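Long-range contact in Csc2 (Thermofilum pendens, PDB 4TXD), which probably binds crRNA as the Cas7-family backbone subunit of the type I-D CRISPR interference complex, and carries a zinc ion: residues A[166-178]-A[347-359]. Residues are numbered along the deposited sequence; the frame is centred on the assembly and turned at random.
With ZN (zinc ion), chain B.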
loop_
_atom_site.group_PDB
_atom_site.type_symbol
_atom_site.label_atom_id
_atom_site.label_comp_id
_atom_site.label_asym_id
_atom_site.label_seq_id
_atom_site.Cartn_x
_atom_site.Cartn_y
_atom_site.Cartn_z
ATOM N N GLY A 166 -12.294 10.958 3.364
ATOM C CA GLY A 166 -12.641 10.006 4.369
ATOM C C GLY A 166 -13.541 8.888 3.931
ATOM O O GLY A 166 -13.964 8.127 4.746
ATOM N N PHE A 167 -13.832 8.796 2.641
ATOM C CA PHE A 167 -14.666 7.722 2.170
ATOM C C PHE A 167 -14.210 7.021 0.893
ATOM O O PHE A 167 -14.746 6.041 0.542
ATOM C CB PHE A 167 -16.116 8.163 2.053
ATOM C CG PHE A 167 -16.356 9.186 1.002
ATOM C CD1 PHE A 167 -16.545 8.815 -0.286
ATOM C CD2 PHE A 167 -16.380 10.499 1.299
ATOM C CE1 PHE A 167 -16.765 9.741 -1.255
ATOM C CE2 PHE A 167 -16.597 11.440 0.335
ATOM C CZ PHE A 167 -16.787 11.059 -0.953
ATOM N N CYS A 168 -13.210 7.561 0.234
ATOM C CA CYS A 168 -12.682 6.946 -0.952
ATOM C C CYS A 168 -11.820 5.741 -0.631
ATOM O O CYS A 168 -11.421 5.541 0.462
ATOM C CB CYS A 168 -11.945 7.957 -1.798
ATOM S SG CYS A 168 -10.223 8.179 -1.398
ATOM N N PRO A 169 -11.616 4.899 -1.730
ATOM C CA PRO A 169 -10.842 3.702 -1.425
ATOM C C PRO A 169 -9.474 3.922 -0.771
ATOM O O PRO A 169 -9.110 3.152 0.033
ATOM C CB PRO A 169 -10.667 3.045 -2.781
ATOM C CG PRO A 169 -11.901 3.364 -3.513
ATOM C CD PRO A 169 -12.058 4.783 -3.210
ATOM N N HIS A 170 -8.751 4.952 -1.122
ATOM C CA HIS A 170 -7.457 5.115 -0.516
ATOM C C HIS A 170 -7.587 5.514 0.942
ATOM O O HIS A 170 -6.851 5.066 1.739
ATOM C CB HIS A 170 -6.519 6.009 -1.324
ATOM C CG HIS A 170 -6.456 7.413 -0.863
ATOM N ND1 HIS A 170 -5.747 7.798 0.243
ATOM C CD2 HIS A 170 -7.021 8.531 -1.352
ATOM C CE1 HIS A 170 -5.870 9.093 0.414
ATOM N NE2 HIS A 170 -6.647 9.561 -0.537
ATOM N N CYS A 171 -8.579 6.313 1.261
ATOM C CA CYS A 171 -8.831 6.658 2.647
ATOM C C CYS A 171 -9.244 5.472 3.482
ATOM O O CYS A 171 -8.735 5.279 4.528
ATOM C CB CYS A 171 -9.878 7.747 2.762
ATOM S SG CYS A 171 -9.350 9.388 2.310
ATOM N N THR A 172 -10.171 4.687 2.989
ATOM C CA THR A 172 -10.708 3.604 3.764
ATOM C C THR A 172 -9.761 2.438 3.895
ATOM O O THR A 172 -9.772 1.741 4.857
ATOM C CB THR A 172 -12.076 3.146 3.245
ATOM O OG1 THR A 172 -11.949 2.647 1.936
ATOM C CG2 THR A 172 -13.024 4.285 3.241
ATOM N N ILE A 173 -8.929 2.244 2.902
ATOM C CA ILE A 173 -8.022 1.105 2.934
ATOM C C ILE A 173 -6.748 1.431 3.719
ATOM O O ILE A 173 -6.312 0.645 4.564
ATOM C CB ILE A 173 -7.637 0.646 1.501
ATOM C CG1 ILE A 173 -8.843 -0.015 0.816
ATOM C CG2 ILE A 173 -6.479 -0.339 1.547
ATOM C CD1 ILE A 173 -8.651 -0.200 -0.684
ATOM N N PHE A 174 -6.154 2.584 3.434
ATOM C CA PHE A 174 -4.869 2.925 4.028
ATOM C C PHE A 174 -4.992 3.815 5.266
ATOM O O PHE A 174 -3.990 4.108 5.932
ATOM C CB PHE A 174 -3.969 3.591 2.984
ATOM C CG PHE A 174 -3.608 2.682 1.855
ATOM C CD1 PHE A 174 -2.657 1.683 2.035
ATOM C CD2 PHE A 174 -4.230 2.805 0.617
ATOM C CE1 PHE A 174 -2.320 0.818 0.985
ATOM C CE2 PHE A 174 -3.901 1.947 -0.445
ATOM C CZ PHE A 174 -2.950 0.950 -0.259
ATOM N N GLY A 175 -6.211 4.263 5.560
ATOM C CA GLY A 175 -6.445 4.997 6.794
ATOM C C GLY A 175 -6.518 6.508 6.712
ATOM O O GLY A 175 -6.054 7.135 5.755
ATOM N N ALA A 176 -7.090 7.102 7.757
ATOM C CA ALA A 176 -7.291 8.542 7.814
ATOM C C ALA A 176 -7.678 8.960 9.220
ATOM O O ALA A 176 -8.262 8.174 9.975
ATOM C CB ALA A 176 -8.376 8.983 6.815
ATOM N N ALA A 177 -7.353 10.199 9.562
ATOM C CA ALA A 177 -7.791 10.792 10.822
ATOM C C ALA A 177 -8.950 11.736 10.517
ATOM O O ALA A 177 -8.756 12.783 9.896
ATOM C CB ALA A 177 -6.645 11.522 11.507
ATOM N N LEU A 178 -10.161 11.336 10.897
ATOM C CA LEU A 178 -11.364 12.092 10.538
ATOM C C LEU A 178 -11.924 12.895 11.711
ATOM O O LEU A 178 -11.833 12.479 12.868
ATOM C CB LEU A 178 -12.443 11.149 9.993
ATOM C CG LEU A 178 -12.004 10.294 8.800
ATOM C CD1 LEU A 178 -13.170 9.420 8.304
ATOM C CD2 LEU A 178 -11.433 11.174 7.688
ATOM N N LEU A 347 -14.595 -1.556 -6.423
ATOM C CA LEU A 347 -13.758 -0.964 -5.386
ATOM C C LEU A 347 -14.475 0.205 -4.707
ATOM O O LEU A 347 -14.470 0.337 -3.481
ATOM C CB LEU A 347 -12.429 -0.491 -5.975
ATOM C CG LEU A 347 -11.452 0.159 -4.988
ATOM C CD1 LEU A 347 -10.953 -0.854 -3.937
ATOM C CD2 LEU A 347 -10.289 0.860 -5.733
ATOM N N TRP A 348 -15.073 1.062 -5.499
ATOM C CA TRP A 348 -15.820 2.191 -4.978
ATOM C C TRP A 348 -17.058 1.709 -4.192
ATOM O O TRP A 348 -17.309 2.163 -3.118
ATOM C CB TRP A 348 -16.204 3.144 -6.090
ATOM C CG TRP A 348 -15.404 4.352 -6.276
ATOM C CD1 TRP A 348 -14.714 4.680 -7.368
ATOM C CD2 TRP A 348 -15.253 5.446 -5.378
ATOM N NE1 TRP A 348 -14.129 5.873 -7.231
ATOM C CE2 TRP A 348 -14.441 6.378 -6.010
ATOM C CE3 TRP A 348 -15.723 5.728 -4.099
ATOM C CZ2 TRP A 348 -14.095 7.559 -5.425
ATOM C CZ3 TRP A 348 -15.370 6.881 -3.531
ATOM C CH2 TRP A 348 -14.565 7.790 -4.173
ATOM N N ARG A 349 -17.788 0.757 -4.737
ATOM C CA ARG A 349 -18.897 0.133 -3.998
ATOM C C ARG A 349 -18.444 -0.374 -2.627
ATOM O O ARG A 349 -19.130 -0.183 -1.622
ATOM C CB ARG A 349 -19.503 -1.042 -4.776
ATOM C CG ARG A 349 -20.423 -0.672 -5.945
ATOM C CD ARG A 349 -20.821 -1.922 -6.752
ATOM N NE ARG A 349 -21.342 -2.977 -5.890
ATOM C CZ ARG A 349 -20.791 -4.181 -5.736
ATOM N NH1 ARG A 349 -19.700 -4.521 -6.405
ATOM N NH2 ARG A 349 -21.343 -5.058 -4.912
ATOM N N SER A 350 -17.290 -1.034 -2.597
ATOM C CA SER A 350 -16.734 -1.564 -1.352
ATOM C C SER A 350 -16.333 -0.450 -0.379
ATOM O O SER A 350 -16.484 -0.583 0.842
ATOM C CB SER A 350 -15.523 -2.447 -1.658
ATOM O OG SER A 350 -15.162 -3.223 -0.539
ATOM N N SER A 351 -15.841 0.648 -0.898
ATOM C CA SER A 351 -15.363 1.703 -0.054
ATOM C C SER A 351 -16.514 2.422 0.605
ATOM O O SER A 351 -16.469 2.704 1.753
ATOM C CB SER A 351 -14.515 2.699 -0.816
ATOM O OG SER A 351 -13.830 3.578 0.004
ATOM N N ILE A 352 -17.547 2.704 -0.168
ATOM C CA ILE A 352 -18.684 3.411 0.373
ATOM C C ILE A 352 -19.402 2.504 1.360
ATOM O O ILE A 352 -19.936 2.962 2.310
ATOM C CB ILE A 352 -19.591 3.965 -0.731
ATOM C CG1 ILE A 352 -20.507 5.027 -0.183
ATOM C CG2 ILE A 352 -20.334 2.846 -1.392
ATOM C CD1 ILE A 352 -19.772 6.285 0.160
ATOM N N ASP A 353 -19.342 1.213 1.130
ATOM C CA ASP A 353 -19.876 0.254 2.047
ATOM C C ASP A 353 -19.178 0.334 3.403
ATOM O O ASP A 353 -19.807 0.432 4.414
ATOM C CB ASP A 353 -19.753 -1.141 1.495
ATOM C CG ASP A 353 -20.392 -2.166 2.361
ATOM O OD1 ASP A 353 -21.561 -2.028 2.683
ATOM O OD2 ASP A 353 -19.726 -3.107 2.716
ATOM N N PHE A 354 -17.858 0.300 3.378
ATOM C CA PHE A 354 -17.077 0.484 4.582
ATOM C C PHE A 354 -17.415 1.784 5.308
ATOM O O PHE A 354 -17.580 1.806 6.489
ATOM C CB PHE A 354 -15.590 0.447 4.251
ATOM C CG PHE A 354 -14.699 0.488 5.443
ATOM C CD1 PHE A 354 -14.283 -0.655 6.038
ATOM C CD2 PHE A 354 -14.295 1.673 5.955
ATOM C CE1 PHE A 354 -13.461 -0.617 7.115
ATOM C CE2 PHE A 354 -13.480 1.719 7.038
ATOM C CZ PHE A 354 -13.064 0.571 7.615
ATOM N N ALA A 355 -17.499 2.853 4.568
ATOM C CA ALA A 355 -17.743 4.132 5.146
ATOM C C ALA A 355 -19.116 4.183 5.819
ATOM O O ALA A 355 -19.266 4.729 6.877
ATOM C CB ALA A 355 -17.638 5.202 4.103
ATOM N N GLU A 356 -20.096 3.630 5.138
ATOM C CA GLU A 356 -21.413 3.428 5.823
ATOM C C GLU A 356 -21.466 2.635 7.250
ATOM O O GLU A 356 -21.905 3.105 8.242
ATOM C CB GLU A 356 -22.373 2.709 4.865
ATOM C CG GLU A 356 -23.712 2.330 5.496
ATOM C CD GLU A 356 -24.415 1.215 4.741
ATOM O OE1 GLU A 356 -24.740 1.413 3.554
ATOM O OE2 GLU A 356 -24.625 0.131 5.323
ATOM N N LYS A 357 -20.724 1.553 7.213
ATOM C CA LYS A 357 -20.524 0.764 8.395
ATOM C C LYS A 357 -19.731 1.526 9.463
ATOM O O LYS A 357 -19.981 1.387 10.621
ATOM C CB LYS A 357 -19.884 -0.564 8.069
ATOM C CG LYS A 357 -20.853 -1.673 7.700
ATOM C CD LYS A 357 -21.683 -1.335 6.500
ATOM C CE LYS A 357 -22.609 -2.461 6.089
ATOM N NZ LYS A 357 -23.272 -2.107 4.836
ATOM N N MET A 358 -18.793 2.336 9.033
ATOM C CA MET A 358 -18.015 3.118 9.955
ATOM C C MET A 358 -18.889 4.142 10.652
ATOM O O MET A 358 -18.869 4.269 11.820
ATOM C CB MET A 358 -16.880 3.826 9.252
ATOM C CG MET A 358 -16.195 4.890 10.078
ATOM S SD MET A 358 -14.883 5.718 9.203
ATOM C CE MET A 358 -15.780 6.800 8.166
ATOM N N VAL A 359 -19.626 4.881 9.867
ATOM C CA VAL A 359 -20.544 5.874 10.388
ATOM C C VAL A 359 -21.570 5.257 11.345
ATOM O O VAL A 359 -21.804 5.757 12.393
ATOM C CB VAL A 359 -21.215 6.638 9.244
ATOM C CG1 VAL A 359 -22.341 7.492 9.746
ATOM C CG2 VAL A 359 -20.204 7.467 8.502
HETATM ZN ZN ZN B . -10.193 9.775 0.112
#
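P169 lies across W348 and L347 where a CxxC zinc site packs against helix 343-365. C168, at the N-cap of helix 169-174, and C171 within it bind the zinc; C146 and D165 complete the coordination. The axes of 169-174 and 347-359 approach to 9.2 Å, at 59°. Proline suits the first turn of a helix, and its CD sits over the six-membered ring of W348, a CH-pi contact 3.7 Å from the centroid and 4° off the ring normal; its CG meets L347 CG at 3.6 Å. The indole also touches the CB of the zinc ligand C168, with W348 CH2 3.5 Å from C168 CB, and L124 and V128 of helix 118-134 touch the indole as well. Replacing W348 by alanine is likely to leave P169 CD without its aromatic face and open a gap beside C168 CB. Further along, F167 CB rests on A355 CB, a methyl small enough to let the backbones approach, and M358, bent at chi3, brings CE to L178 CD1. T172 CB rests against F354 CD2. The polar centre is S351, a serine because a small hydroxyl fits between the close backbones. Its OG, set opposite the backbone N (chi1 -168°), gives its proton to F167 O at 2.7 Å, from above the carbonyl plane, and has T172 OG1 2.9 Å from the same S351 OG.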